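Local coordinates for protein Poly(3-hydroxyalkanoate) polymerase subunit PhaC (Cupriavidus necator, PDB 5HZ2) that polymerizes (R)-3-hydroxybutyryl-CoA into the storage polyester polyhydroxybutyrate, releasing CoA, the chain being the C-terminal domain of the synthase, at residues Ala9-Ala14 against Leu25-Leu30; Leu73-Asn78 against Arg382-Lys387; Val269-Tyr274 against Asn296-Val301; Ala286-Thr291 against Asp326-Ser331. One frame throughout, in Å; residues are numbered along the deposited sequence.

In the fold
Three of the four contacts reach the central mixed sheet of the alpha/beta hydrolase fold. Contact 1 pairs the open end of a hairpin, and its second strand, 22-27, lies beside strand 71-76 of contact 2; Leu25 N and Leu73 O, 2.8 Å apart, probably share a hydrogen bond there. Contact 3 joins two strands farther across the sheet, its centre 29 Å from that of contact 2. Contact 4 packs against contact 3, their centres 10 Å apart, with Arg299 NH1 paired to Asp326 OD1 at 3.0 Å. The predicted catalytic Cys118 has the side chains of Trp76 and Tyr274 each about 9 Å away, whereas contacts 1 and 4 lie away from it.

Contact 1 (Ala9-Ala14 against Leu25-Leu30); sequences AVTEGA and LQYKPL
Gly13 and Tyr27 face each other as an antiparallel non-hydrogen-bonded pair whose CA atoms approach to 4.0 Å, and the tight part of the contact is built around them. Next to it, Ala14 and Gln26 form a hydrogen-bonded pair: Ala14 N gives to Gln26 O and Gln26 N to Ala14 O, both at 2.9 Å. The Tyr27 ring lies on the side of the sheet where Gly13, lacking a side chain, leaves it room, and meets Thr11 at about a right angle. Thr11 CG2, set anti to the backbone N, comes 3.6 Å from Tyr27 CD1, while Thr11 O lies in the ring plane, at the edge, 3.6 Å from Tyr27 CE1. The hydroxyl of Thr11 is engaged by Asp53.

The other end is looser. Lys28 N still donates to Glu12 O at 2.9 Å, and a water donates to both Glu12 O and Lys28 O. Past that point the exposed Glu12 and the Lys28 chain meet mainly through the carboxylate and methylene carbons; Glu12 OE1 and Lys28 NZ remain 4.3 Å apart, too far for a salt bridge, and the lysine bends at chi3 and chi4 so that NZ donates to Pro29 O.

The contact pairs the open end of the hairpin of strands 13-18 and 22-27. Strand 71-76 continues the sheet beside Leu25 and Tyr27, and helix 60-66 packs on the Tyr27 ring through Val61 and Val65.

Contact 2 (Leu73-Asn78 against Arg382-Lys387); sequences LVSWRN and RYVKAK
Arg77 leaves its backbone with CG anti to N (chi1 176°) and then bends sharply at chi2, 96°, which carries CD across one face of the Tyr383 ring. Tyr383 meets it with CG beside its own backbone N. The result is a CH-pi contact: Arg77 CD stands 4.0 Å from the centroid of the Tyr383 ring, displaced toward the rim, with Tyr383 CE2 its nearest ring atom at 3.7 Å. The guanidinium lies farther out, so any cation-pi attraction is weak at most; it is committed to Asp80 and to the carbonyl of Glu20, while the Tyr383 hydroxyl bonds to Asn19 O.

Asn78 supplies the direct hydrogen bond, ND2 to Ala386 O at 3.0 Å, and its OD1 accepts from Asn230 N. The acceptor lies in the plane of the amide, but the nitrogen sits well above the Ala386 carbonyl plane. Two waters bridge the remainder: one accepts from Ser75 OG, 2.6 Å away, and from Val384 N, and the other accepts from Asn78 N and donates to Tyr383 O.

Direction at this junction thus comes from one straight side-chain bond (164°) and two water bridges, whereas Arg77 and Tyr383 meet mainly by aliphatic packing, not charge.

Contact 3 (Val269-Tyr274 against Asn296-Val301); sequences VPTYIY and NKLRFV
Strands 271-274 and 298-301 run parallel, their axes 4.7 Å apart and 18° from alignment, in the register Thr271-Leu298, Tyr272-Arg299, Ile273-Phe300 and Tyr274-Val301. Four backbone bonds alternate between them, beginning with Thr271 N to Lys297 O and ending with Val301 N to Ile273 O at 2.9 Å.

On the face carrying Tyr272, Arg299 and Val301, the aromatic and arginine side chains lie side by side and point the same way. Both leave with CG anti to the backbone N, and Arg299 stays extended as far as NE, which brings its CD to 3.7 Å from Tyr272 CE2. That ring carbon also lies in the guanidinium plane, at its edge; the planes of ring and guanidinium are 51° apart, so the two do not stack. Farther along, Val301 CG2 nestles against the phenol end, 3.7 Å from Tyr272 CZ. Asp349 unites the polar ends, accepting a hydrogen bond from the Tyr272 hydroxyl and forming a salt bridge with Arg299, which also pairs with Asp326.

The face of Thr271, Ile273, Leu298 and Phe300 is less polar. Ile273 and Phe300 cross at about a right angle, with Ile273 CG2 3.7 Å from Phe300 CD1, and Leu298 CD2 rests on Thr271 CB. At the start of the first strand, Thr271 OG1 reaches back to donate to Val269 O at 2.7 Å, and before the strands Asn296 lies over the Pro270 ring.

With helix 284-288 between them in sequence, the strands make a beta-alpha-beta unit, the repeating element of the parallel sheet in the alpha/beta hydrolase fold.

Contact 4 (Ala286-Thr291 against Asp326-Ser331); sequences AAYAST and DALPES
Tyr288, on helix 284-288 of the alpha/beta hydrolase fold, reaches to Leu328 and Pro329 in the loop leading into helix 332-337. With CG anti to the backbone N (chi1 -170°) and the ring turned to chi2 84°, the phenol projects straight at that loop. Its hydroxyl donates to Pro329 O at 2.5 Å, a short bond directed onto a lone pair in the carbonyl plane. Pro329 O and Glu330 O both lie in the plane of the ring at its edge, the latter 3.6 Å from Tyr288 CE2. The same hydroxyl touches the proline ring at CD, 3.5 Å away.

Leu328, its CG beside the backbone N, turns CD2 toward both Tyr288 and Thr291, 4.3 Å from Tyr288 CE1 and from Thr291 CG2. This leucine also packs on Trp335 and Phe300, and Phe300 meets the Tyr288 ring edge-to-face. Across the loop, Glu330 forms a salt bridge with Lys250 of the second subunit.

Thr291, at chi1 61°, folds its hydroxyl back over one face of the Tyr288 ring. There OG1 donates to Tyr288 O at 2.6 Å, sharing that acceptor with Thr291 N, and takes a hydrogen bond from a water that also donates to Pro329 O.

Contact 1 (Ala9-Ala14 against Leu25-Leu30)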
loop_
_atom_site.group_PDB
_atom_site.type_symbol
_atom_site.label_atom_id
_atom_site.label_comp_id
_atom_site.label_asym_id
_atom_site.label_seq_id
_atom_site.Cartn_x
_atom_site.Cartn_y
_atom_site.Cartn_z
ATOM N N ALA A 9 3.873 -12.157 35.968
ATOM C CA ALA A 9 2.990 -13.349 36.086
ATOM C C ALA A 9 2.760 -13.683 37.574
ATOM O O ALA A 9 2.961 -14.847 38.007
ATOM C CB ALA A 9 3.606 -14.551 35.385
ATOM N N VAL A 10 2.370 -12.667 38.313
ATOM C CA VAL A 10 2.214 -12.811 39.774
ATOM C C VAL A 10 0.792 -12.839 40.273
ATOM O O VAL A 10 0.602 -12.833 41.465
ATOM C CB VAL A 10 3.095 -11.823 40.535
ATOM C CG1 VAL A 10 4.560 -12.171 40.323
ATOM C CG2 VAL A 10 2.781 -10.381 40.180
ATOM N N THR A 11 -0.211 -12.926 39.402
ATOM C CA THR A 11 -1.586 -12.930 39.869
ATOM C C THR A 11 -1.742 -14.237 40.616
ATOM O O THR A 11 -1.298 -15.295 40.144
ATOM C CB THR A 11 -2.618 -12.771 38.760
ATOM O OG1 THR A 11 -2.438 -11.481 38.151
ATOM C CG2 THR A 11 -4.043 -12.865 39.293
ATOM N N GLU A 12 -2.346 -14.151 41.804
ATOM C CA GLU A 12 -2.380 -15.318 42.666
ATOM C C GLU A 12 -3.269 -16.418 42.168
ATOM O O GLU A 12 -4.390 -16.208 41.783
ATOM C CB GLU A 12 -2.704 -14.886 44.143
ATOM C CG GLU A 12 -2.630 -16.074 45.099
ATOM C CD GLU A 12 -2.787 -15.664 46.589
ATOM O OE1 GLU A 12 -2.984 -14.436 46.827
ATOM O OE2 GLU A 12 -2.649 -16.587 47.470
ATOM N N GLY A 13 -2.745 -17.636 42.197
ATOM C CA GLY A 13 -3.475 -18.801 41.739
ATOM C C GLY A 13 -2.776 -20.136 41.931
ATOM O O GLY A 13 -1.762 -20.220 42.573
ATOM N N ALA A 14 -3.351 -21.183 41.366
ATOM C CA ALA A 14 -2.776 -22.503 41.463
ATOM C C ALA A 14 -2.907 -23.325 40.210
ATOM O O ALA A 14 -3.814 -23.133 39.445
ATOM C CB ALA A 14 -3.430 -23.265 42.599
ATOM N N LEU A 25 -4.022 -23.345 34.974
ATOM C CA LEU A 25 -4.050 -22.459 36.139
ATOM C C LEU A 25 -5.479 -22.007 36.444
ATOM O O LEU A 25 -6.336 -21.853 35.543
ATOM C CB LEU A 25 -3.165 -21.221 35.929
ATOM C CG LEU A 25 -1.774 -21.407 35.424
ATOM C CD1 LEU A 25 -1.023 -20.073 35.461
ATOM C CD2 LEU A 25 -1.008 -22.467 36.125
ATOM N N GLN A 26 -5.747 -21.847 37.745
ATOM C CA GLN A 26 -6.997 -21.278 38.250
ATOM C C GLN A 26 -6.632 -20.179 39.176
ATOM O O GLN A 26 -5.847 -20.357 40.118
ATOM C CB GLN A 26 -7.903 -22.344 38.932
ATOM C CG GLN A 26 -9.156 -21.735 39.483
ATOM C CD GLN A 26 -10.071 -22.766 40.204
ATOM O OE1 GLN A 26 -9.813 -23.984 40.200
ATOM N NE2 GLN A 26 -11.147 -22.277 40.779
ATOM N N TYR A 27 -7.206 -19.000 38.962
ATOM C CA TYR A 27 -6.808 -17.866 39.775
ATOM C C TYR A 27 -7.709 -17.688 41.015
ATOM O O TYR A 27 -8.900 -18.023 41.010
ATOM C CB TYR A 27 -6.752 -16.532 38.961
ATOM C CG TYR A 27 -5.630 -16.612 37.939
ATOM C CD1 TYR A 27 -4.323 -16.344 38.316
ATOM C CD2 TYR A 27 -5.884 -17.077 36.630
ATOM C CE1 TYR A 27 -3.253 -16.451 37.401
ATOM C CE2 TYR A 27 -4.831 -17.229 35.707
ATOM C CZ TYR A 27 -3.547 -16.909 36.076
ATOM O OH TYR A 27 -2.533 -17.023 35.152
ATOM N N LYS A 28 -7.078 -17.190 42.055
ATOM C CA LYS A 28 -7.748 -16.874 43.330
ATOM C C LYS A 28 -8.748 -15.706 43.109
ATOM O O LYS A 28 -8.425 -14.722 42.475
ATOM C CB LYS A 28 -6.729 -16.453 44.404
ATOM C CG LYS A 28 -7.335 -16.432 45.821
ATOM C CD LYS A 28 -6.367 -16.082 46.914
ATOM C CE LYS A 28 -6.020 -14.602 46.982
ATOM N NZ LYS A 28 -7.146 -13.625 47.146
ATOM N N PRO A 29 -9.983 -15.840 43.605
ATOM C CA PRO A 29 -10.901 -14.732 43.457
ATOM C C PRO A 29 -10.418 -13.462 44.161
ATOM O O PRO A 29 -9.705 -13.492 45.159
ATOM C CB PRO A 29 -12.203 -15.250 44.051
ATOM C CG PRO A 29 -11.873 -16.494 44.764
ATOM C CD PRO A 29 -10.607 -17.031 44.232
ATOM N N LEU A 30 -10.821 -12.330 43.620
ATOM C CA LEU A 30 -10.488 -11.067 44.208
ATOM C C LEU A 30 -11.785 -10.284 44.533
ATOM O O LEU A 30 -11.735 -9.069 44.778
ATOM C CB LEU A 30 -9.578 -10.299 43.241
ATOM C CG LEU A 30 -8.173 -10.870 43.097
ATOM C CD1 LEU A 30 -7.459 -10.098 41.983
ATOM C CD2 LEU A 30 -7.328 -10.755 44.362
HETATM O O HOH W 1 -5.824 -13.707 42.005
#

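Contact 2 (Leu73-Asn78 against Arg382-Lys387)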
loop_
_atom_site.group_PDB
_atom_site.type_symbol
_atom_site.label_atom_id
_atom_site.label_comp_id
_atom_site.label_asym_id
_atom_site.label_seq_id
_atom_site.Cartn_x
_atom_site.Cartn_y
_atom_site.Cartn_z
ATOM N N LEU A 73 -6.612 -20.771 32.885
ATOM C CA LEU A 73 -5.660 -20.435 31.810
ATOM C C LEU A 73 -4.767 -21.570 31.486
ATOM O O LEU A 73 -4.254 -22.295 32.375
ATOM C CB LEU A 73 -4.913 -19.210 32.219
ATOM C CG LEU A 73 -3.814 -18.725 31.275
ATOM C CD1 LEU A 73 -3.721 -17.217 31.407
ATOM C CD2 LEU A 73 -2.547 -19.385 31.684
ATOM N N VAL A 74 -4.522 -21.745 30.212
ATOM C CA VAL A 74 -3.659 -22.785 29.703
ATOM C C VAL A 74 -2.206 -22.223 29.653
ATOM O O VAL A 74 -1.957 -21.290 28.916
ATOM C CB VAL A 74 -4.040 -23.201 28.290
ATOM C CG1 VAL A 74 -2.987 -24.138 27.669
ATOM C CG2 VAL A 74 -5.413 -23.858 28.214
ATOM N N SER A 75 -1.308 -22.795 30.468
ATOM C CA SER A 75 0.094 -22.541 30.518
ATOM C C SER A 75 0.792 -23.682 29.769
ATOM O O SER A 75 0.875 -24.830 30.222
ATOM C CB SER A 75 0.585 -22.427 31.925
ATOM O OG SER A 75 1.968 -22.152 31.905
ATOM N N TRP A 76 1.236 -23.398 28.557
ATOM C CA TRP A 76 1.837 -24.426 27.724
ATOM C C TRP A 76 3.194 -24.984 28.144
ATOM O O TRP A 76 4.038 -24.289 28.642
ATOM C CB TRP A 76 1.933 -23.979 26.248
ATOM C CG TRP A 76 0.663 -23.526 25.579
ATOM C CD1 TRP A 76 0.208 -22.257 25.477
ATOM C CD2 TRP A 76 -0.270 -24.336 24.878
ATOM N NE1 TRP A 76 -0.956 -22.223 24.779
ATOM C CE2 TRP A 76 -1.278 -23.491 24.403
ATOM C CE3 TRP A 76 -0.362 -25.697 24.614
ATOM C CZ2 TRP A 76 -2.352 -23.959 23.684
ATOM C CZ3 TRP A 76 -1.431 -26.155 23.900
ATOM C CH2 TRP A 76 -2.412 -25.295 23.447
ATOM N N ARG A 77 3.376 -26.266 27.898
ATOM C CA ARG A 77 4.638 -26.907 28.148
ATOM C C ARG A 77 5.624 -26.358 27.122
ATOM O O ARG A 77 5.252 -26.148 25.996
ATOM C CB ARG A 77 4.485 -28.403 27.902
ATOM C CG ARG A 77 5.754 -29.216 28.030
ATOM C CD ARG A 77 5.869 -29.824 29.408
ATOM N NE ARG A 77 7.104 -30.562 29.567
ATOM C CZ ARG A 77 7.258 -31.827 29.204
ATOM N NH1 ARG A 77 6.250 -32.485 28.675
ATOM N NH2 ARG A 77 8.418 -32.428 29.377
ATOM N N ASN A 78 6.877 -26.136 27.489
ATOM C CA ASN A 78 7.862 -25.712 26.505
ATOM C C ASN A 78 8.372 -27.095 26.109
ATOM O O ASN A 78 9.067 -27.737 26.856
ATOM C CB ASN A 78 8.945 -24.846 27.134
ATOM C CG ASN A 78 9.624 -23.936 26.134
ATOM O OD1 ASN A 78 9.499 -24.117 24.951
ATOM N ND2 ASN A 78 10.346 -22.962 26.625
ATOM N N ARG A 382 5.433 -24.358 37.137
ATOM C CA ARG A 382 6.843 -24.614 36.694
ATOM C C ARG A 382 6.930 -24.710 35.167
ATOM O O ARG A 382 7.997 -24.480 34.608
ATOM C CB ARG A 382 7.466 -25.899 37.365
ATOM C CG ARG A 382 6.793 -27.203 36.968
ATOM C CD ARG A 382 7.211 -28.389 37.906
ATOM N NE ARG A 382 6.749 -29.634 37.319
ATOM C CZ ARG A 382 5.517 -30.120 37.364
ATOM N NH1 ARG A 382 4.531 -29.485 37.987
ATOM N NH2 ARG A 382 5.252 -31.270 36.755
ATOM N N TYR A 383 5.858 -25.031 34.476
ATOM C CA TYR A 383 5.988 -25.154 33.029
ATOM C C TYR A 383 6.445 -23.871 32.337
ATOM O O TYR A 383 7.225 -23.922 31.423
ATOM C CB TYR A 383 4.678 -25.578 32.372
ATOM C CG TYR A 383 4.313 -27.031 32.459
ATOM C CD1 TYR A 383 4.798 -27.830 33.468
ATOM C CD2 TYR A 383 3.435 -27.596 31.546
ATOM C CE1 TYR A 383 4.433 -29.153 33.554
ATOM C CE2 TYR A 383 3.066 -28.916 31.626
ATOM C CZ TYR A 383 3.570 -29.688 32.641
ATOM O OH TYR A 383 3.223 -30.994 32.746
ATOM N N VAL A 384 5.945 -22.736 32.783
ATOM C CA VAL A 384 6.199 -21.467 32.156
ATOM C C VAL A 384 7.629 -21.025 32.405
ATOM O O VAL A 384 8.185 -20.169 31.680
ATOM C CB VAL A 384 5.204 -20.385 32.669
ATOM C CG1 VAL A 384 5.488 -20.000 34.142
ATOM C CG2 VAL A 384 5.261 -19.147 31.781
ATOM N N LYS A 385 8.241 -21.595 33.462
ATOM C CA LYS A 385 9.650 -21.301 33.811
ATOM C C LYS A 385 10.706 -22.033 33.002
ATOM O O LYS A 385 11.882 -21.655 33.079
ATOM C CB LYS A 385 9.872 -21.490 35.345
ATOM C CG LYS A 385 8.998 -20.565 36.167
ATOM C CD LYS A 385 9.213 -20.832 37.653
ATOM C CE LYS A 385 8.210 -20.063 38.490
ATOM N NZ LYS A 385 8.359 -20.311 39.946
ATOM N N ALA A 386 10.306 -23.024 32.215
ATOM C CA ALA A 386 11.261 -23.823 31.477
ATOM C C ALA A 386 11.840 -23.032 30.291
ATOM O O ALA A 386 11.079 -22.406 29.510
ATOM C CB ALA A 386 10.624 -25.126 31.007
ATOM N N LYS A 387 13.164 -23.054 30.152
ATOM C CA LYS A 387 13.830 -22.431 28.991
ATOM C C LYS A 387 13.647 -23.302 27.737
ATOM O O LYS A 387 13.570 -24.502 27.838
ATOM C CB LYS A 387 15.354 -22.286 29.235
ATOM C CG LYS A 387 15.761 -21.342 30.335
ATOM C CD LYS A 387 17.127 -21.774 30.893
ATOM C CE LYS A 387 17.775 -20.714 31.788
ATOM N NZ LYS A 387 18.579 -19.704 31.023
HETATM O O HOH W 2 3.181 -22.830 34.121
HETATM O O HOH W 3 7.418 -26.437 30.212
#

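Contact 3 (Val269-Tyr274 against Asn296-Val301)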
loop_
_atom_site.group_PDB
_atom_site.type_symbol
_atom_site.label_atom_id
_atom_site.label_comp_id
_atom_site.label_asym_id
_atom_site.label_seq_id
_atom_site.Cartn_x
_atom_site.Cartn_y
_atom_site.Cartn_z
ATOM N N VAL A 269 -21.694 -19.610 18.461
ATOM C CA VAL A 269 -21.966 -18.995 19.749
ATOM C C VAL A 269 -21.638 -17.506 19.682
ATOM O O VAL A 269 -20.923 -17.088 18.813
ATOM C CB VAL A 269 -21.212 -19.654 20.909
ATOM C CG1 VAL A 269 -21.531 -21.126 21.001
ATOM C CG2 VAL A 269 -19.731 -19.423 20.811
ATOM N N PRO A 270 -22.152 -16.702 20.603
ATOM C CA PRO A 270 -21.878 -15.261 20.561
ATOM C C PRO A 270 -20.369 -15.106 20.578
ATOM O O PRO A 270 -19.710 -15.803 21.316
ATOM C CB PRO A 270 -22.510 -14.764 21.842
ATOM C CG PRO A 270 -23.664 -15.677 22.034
ATOM C CD PRO A 270 -23.199 -17.023 21.581
ATOM N N THR A 271 -19.830 -14.218 19.755
ATOM C CA THR A 271 -18.359 -14.152 19.624
ATOM C C THR A 271 -17.912 -12.711 19.600
ATOM O O THR A 271 -18.481 -11.919 18.834
ATOM C CB THR A 271 -17.912 -14.900 18.333
ATOM O OG1 THR A 271 -18.344 -16.280 18.382
ATOM C CG2 THR A 271 -16.389 -14.868 18.202
ATOM N N TYR A 272 -16.877 -12.387 20.366
ATOM C CA TYR A 272 -16.307 -11.026 20.442
ATOM C C TYR A 272 -14.940 -11.084 19.773
ATOM O O TYR A 272 -14.087 -11.887 20.162
ATOM C CB TYR A 272 -16.156 -10.626 21.865
ATOM C CG TYR A 272 -15.774 -9.196 22.149
ATOM C CD1 TYR A 272 -14.436 -8.746 22.044
ATOM C CD2 TYR A 272 -16.743 -8.265 22.577
ATOM C CE1 TYR A 272 -14.077 -7.406 22.352
ATOM C CE2 TYR A 272 -16.411 -6.952 22.847
ATOM C CZ TYR A 272 -15.059 -6.536 22.765
ATOM O OH TYR A 272 -14.747 -5.261 23.103
ATOM N N ILE A 273 -14.790 -10.292 18.726
ATOM C CA ILE A 273 -13.596 -10.288 17.910
ATOM C C ILE A 273 -12.884 -8.958 18.024
ATOM O O ILE A 273 -13.466 -7.926 17.823
ATOM C CB ILE A 273 -13.982 -10.557 16.448
ATOM C CG1 ILE A 273 -14.817 -11.831 16.353
ATOM C CG2 ILE A 273 -12.761 -10.654 15.558
ATOM C CD1 ILE A 273 -15.673 -11.916 15.122
ATOM N N TYR A 274 -11.609 -9.023 18.359
ATOM C CA TYR A 274 -10.809 -7.839 18.565
ATOM C C TYR A 274 -9.537 -7.810 17.712
ATOM O O TYR A 274 -8.893 -8.804 17.515
ATOM C CB TYR A 274 -10.423 -7.692 20.059
ATOM C CG TYR A 274 -9.389 -6.617 20.270
ATOM C CD1 TYR A 274 -9.759 -5.317 20.492
ATOM C CD2 TYR A 274 -8.052 -6.891 20.099
ATOM C CE1 TYR A 274 -8.819 -4.320 20.615
ATOM C CE2 TYR A 274 -7.111 -5.905 20.220
ATOM C CZ TYR A 274 -7.507 -4.618 20.464
ATOM O OH TYR A 274 -6.591 -3.637 20.576
ATOM N N ASN A 296 -23.794 -16.880 14.480
ATOM C CA ASN A 296 -24.312 -16.350 15.689
ATOM C C ASN A 296 -23.975 -14.861 15.809
ATOM O O ASN A 296 -23.537 -14.255 14.832
ATOM C CB ASN A 296 -23.860 -17.168 16.901
ATOM C CG ASN A 296 -24.917 -17.244 18.000
ATOM O OD1 ASN A 296 -25.300 -16.238 18.644
ATOM N ND2 ASN A 296 -25.346 -18.437 18.273
ATOM N N LYS A 297 -24.258 -14.269 16.964
ATOM C CA LYS A 297 -24.090 -12.843 17.177
ATOM C C LYS A 297 -22.645 -12.482 17.374
ATOM O O LYS A 297 -22.037 -12.954 18.301
ATOM C CB LYS A 297 -24.888 -12.436 18.401
ATOM C CG LYS A 297 -25.743 -11.225 18.181
ATOM C CD LYS A 297 -24.956 -9.970 18.472
ATOM C CE LYS A 297 -24.827 -9.086 17.247
ATOM N NZ LYS A 297 -25.642 -7.859 17.386
ATOM N N LEU A 298 -22.130 -11.613 16.506
ATOM C CA LEU A 298 -20.706 -11.248 16.525
ATOM C C LEU A 298 -20.592 -9.811 16.899
ATOM O O LEU A 298 -21.470 -9.062 16.577
ATOM C CB LEU A 298 -20.127 -11.356 15.138
ATOM C CG LEU A 298 -20.353 -12.705 14.445
ATOM C CD1 LEU A 298 -19.543 -12.737 13.178
ATOM C CD2 LEU A 298 -19.983 -13.844 15.354
ATOM N N ARG A 299 -19.525 -9.432 17.583
ATOM C CA ARG A 299 -19.185 -8.040 17.804
ATOM C C ARG A 299 -17.706 -7.900 17.384
ATOM O O ARG A 299 -16.913 -8.765 17.681
ATOM C CB ARG A 299 -19.324 -7.713 19.280
ATOM C CG ARG A 299 -18.985 -6.315 19.660
ATOM C CD ARG A 299 -19.522 -5.954 21.040
ATOM N NE ARG A 299 -19.257 -4.587 21.411
ATOM C CZ ARG A 299 -19.911 -3.508 20.953
ATOM N NH1 ARG A 299 -20.877 -3.638 20.099
ATOM N NH2 ARG A 299 -19.595 -2.276 21.381
ATOM N N PHE A 300 -17.375 -6.820 16.700
ATOM C CA PHE A 300 -16.009 -6.509 16.313
ATOM C C PHE A 300 -15.650 -5.199 16.998
ATOM O O PHE A 300 -16.360 -4.197 16.834
ATOM C CB PHE A 300 -15.802 -6.372 14.791
ATOM C CG PHE A 300 -14.377 -6.176 14.441
ATOM C CD1 PHE A 300 -13.540 -7.271 14.333
ATOM C CD2 PHE A 300 -13.822 -4.913 14.331
ATOM C CE1 PHE A 300 -12.213 -7.128 14.027
ATOM C CE2 PHE A 300 -12.498 -4.767 14.009
ATOM C CZ PHE A 300 -11.667 -5.879 13.894
ATOM N N VAL A 301 -14.469 -5.171 17.629
ATOM C CA VAL A 301 -13.917 -3.941 18.245
ATOM C C VAL A 301 -12.492 -3.751 17.800
ATOM O O VAL A 301 -11.698 -4.724 17.794
ATOM C CB VAL A 301 -14.074 -3.946 19.783
ATOM C CG1 VAL A 301 -13.447 -2.721 20.391
ATOM C CG2 VAL A 301 -15.550 -4.031 20.155
#

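Contact 4 (Ala286-Thr291 against Asp326-Ser331)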
loop_
_atom_site.group_PDB
_atom_site.type_symbol
_atom_site.label_atom_id
_atom_site.label_comp_id
_atom_site.label_asym_id
_atom_site.label_seq_id
_atom_site.Cartn_x
_atom_site.Cartn_y
_atom_site.Cartn_z
ATOM N N ALA A 286 -7.450 -8.490 8.656
ATOM C CA ALA A 286 -7.439 -9.990 8.718
ATOM C C ALA A 286 -8.256 -10.512 9.900
ATOM O O ALA A 286 -9.055 -11.432 9.757
ATOM C CB ALA A 286 -6.032 -10.546 8.763
ATOM N N ALA A 287 -8.114 -9.892 11.063
ATOM C CA ALA A 287 -9.010 -10.268 12.179
ATOM C C ALA A 287 -10.451 -10.001 11.826
ATOM O O ALA A 287 -11.326 -10.785 12.132
ATOM C CB ALA A 287 -8.620 -9.535 13.443
ATOM N N TYR A 288 -10.719 -8.873 11.171
ATOM C CA TYR A 288 -12.058 -8.552 10.747
ATOM C C TYR A 288 -12.666 -9.600 9.804
ATOM O O TYR A 288 -13.861 -9.863 9.897
ATOM C CB TYR A 288 -12.125 -7.186 10.086
ATOM C CG TYR A 288 -13.537 -6.739 9.863
ATOM C CD1 TYR A 288 -14.259 -6.118 10.877
ATOM C CD2 TYR A 288 -14.144 -6.913 8.638
ATOM C CE1 TYR A 288 -15.571 -5.681 10.670
ATOM C CE2 TYR A 288 -15.465 -6.483 8.389
ATOM C CZ TYR A 288 -16.219 -5.931 9.407
ATOM O OH TYR A 288 -17.533 -5.467 9.196
ATOM N N ALA A 289 -11.848 -10.255 8.976
ATOM C CA ALA A 289 -12.359 -11.254 8.077
ATOM C C ALA A 289 -13.042 -12.451 8.812
ATOM O O ALA A 289 -13.798 -13.250 8.174
ATOM C CB ALA A 289 -11.234 -11.753 7.166
ATOM N N SER A 290 -12.742 -12.621 10.100
ATOM C CA SER A 290 -13.450 -13.631 10.911
ATOM C C SER A 290 -14.985 -13.426 10.896
ATOM O O SER A 290 -15.765 -14.396 11.028
ATOM C CB SER A 290 -12.887 -13.637 12.362
ATOM O OG SER A 290 -11.600 -14.176 12.309
ATOM N N THR A 291 -15.402 -12.180 10.723
ATOM C CA THR A 291 -16.815 -11.820 10.710
ATOM C C THR A 291 -17.578 -12.480 9.566
ATOM O O THR A 291 -18.763 -12.653 9.636
ATOM C CB THR A 291 -17.039 -10.302 10.704
ATOM O OG1 THR A 291 -16.458 -9.740 9.534
ATOM C CG2 THR A 291 -16.442 -9.669 11.935
ATOM N N ASP A 326 -21.750 -1.440 15.386
ATOM C CA ASP A 326 -22.627 -2.609 15.458
ATOM C C ASP A 326 -22.845 -3.311 14.119
ATOM O O ASP A 326 -23.083 -4.496 14.080
ATOM C CB ASP A 326 -23.963 -2.297 16.128
ATOM C CG ASP A 326 -23.824 -1.957 17.599
ATOM O OD1 ASP A 326 -22.755 -2.177 18.199
ATOM O OD2 ASP A 326 -24.806 -1.446 18.158
ATOM N N ALA A 327 -22.824 -2.557 13.033
ATOM C CA ALA A 327 -22.980 -3.129 11.708
ATOM C C ALA A 327 -21.692 -3.841 11.300
ATOM O O ALA A 327 -20.624 -3.449 11.686
ATOM C CB ALA A 327 -23.355 -2.069 10.701
ATOM N N LEU A 328 -21.825 -4.885 10.506
ATOM C CA LEU A 328 -20.713 -5.691 10.069
ATOM C C LEU A 328 -20.787 -5.857 8.564
ATOM O O LEU A 328 -21.136 -6.896 8.066
ATOM C CB LEU A 328 -20.767 -7.051 10.788
ATOM C CG LEU A 328 -20.585 -6.987 12.325
ATOM C CD1 LEU A 328 -20.796 -8.360 12.916
ATOM C CD2 LEU A 328 -19.235 -6.441 12.728
ATOM N N PRO A 329 -20.440 -4.821 7.819
ATOM C CA PRO A 329 -20.354 -5.005 6.377
ATOM C C PRO A 329 -19.208 -5.926 6.047
ATOM O O PRO A 329 -18.302 -6.149 6.888
ATOM C CB PRO A 329 -20.104 -3.596 5.866
ATOM C CG PRO A 329 -19.491 -2.892 7.003
ATOM C CD PRO A 329 -20.162 -3.423 8.227
ATOM N N GLU A 330 -19.221 -6.488 4.836
ATOM C CA GLU A 330 -18.142 -7.366 4.404
ATOM C C GLU A 330 -16.764 -6.703 4.429
ATOM O O GLU A 330 -15.778 -7.295 4.860
ATOM C CB GLU A 330 -18.407 -7.904 2.991
ATOM C CG GLU A 330 -17.504 -9.078 2.661
ATOM C CD GLU A 330 -17.549 -9.562 1.189
ATOM O OE1 GLU A 330 -18.177 -8.964 0.289
ATOM O OE2 GLU A 330 -16.879 -10.561 0.918
ATOM N N SER A 331 -16.702 -5.459 4.025
ATOM C CA SER A 331 -15.414 -4.749 3.887
ATOM C C SER A 331 -15.040 -4.023 5.192
ATOM O O SER A 331 -15.866 -3.250 5.711
ATOM C CB SER A 331 -15.493 -3.648 2.789
ATOM O OG SER A 331 -14.344 -2.740 2.864
HETATM O O HOH W 4 -18.453 -9.288 7.499
#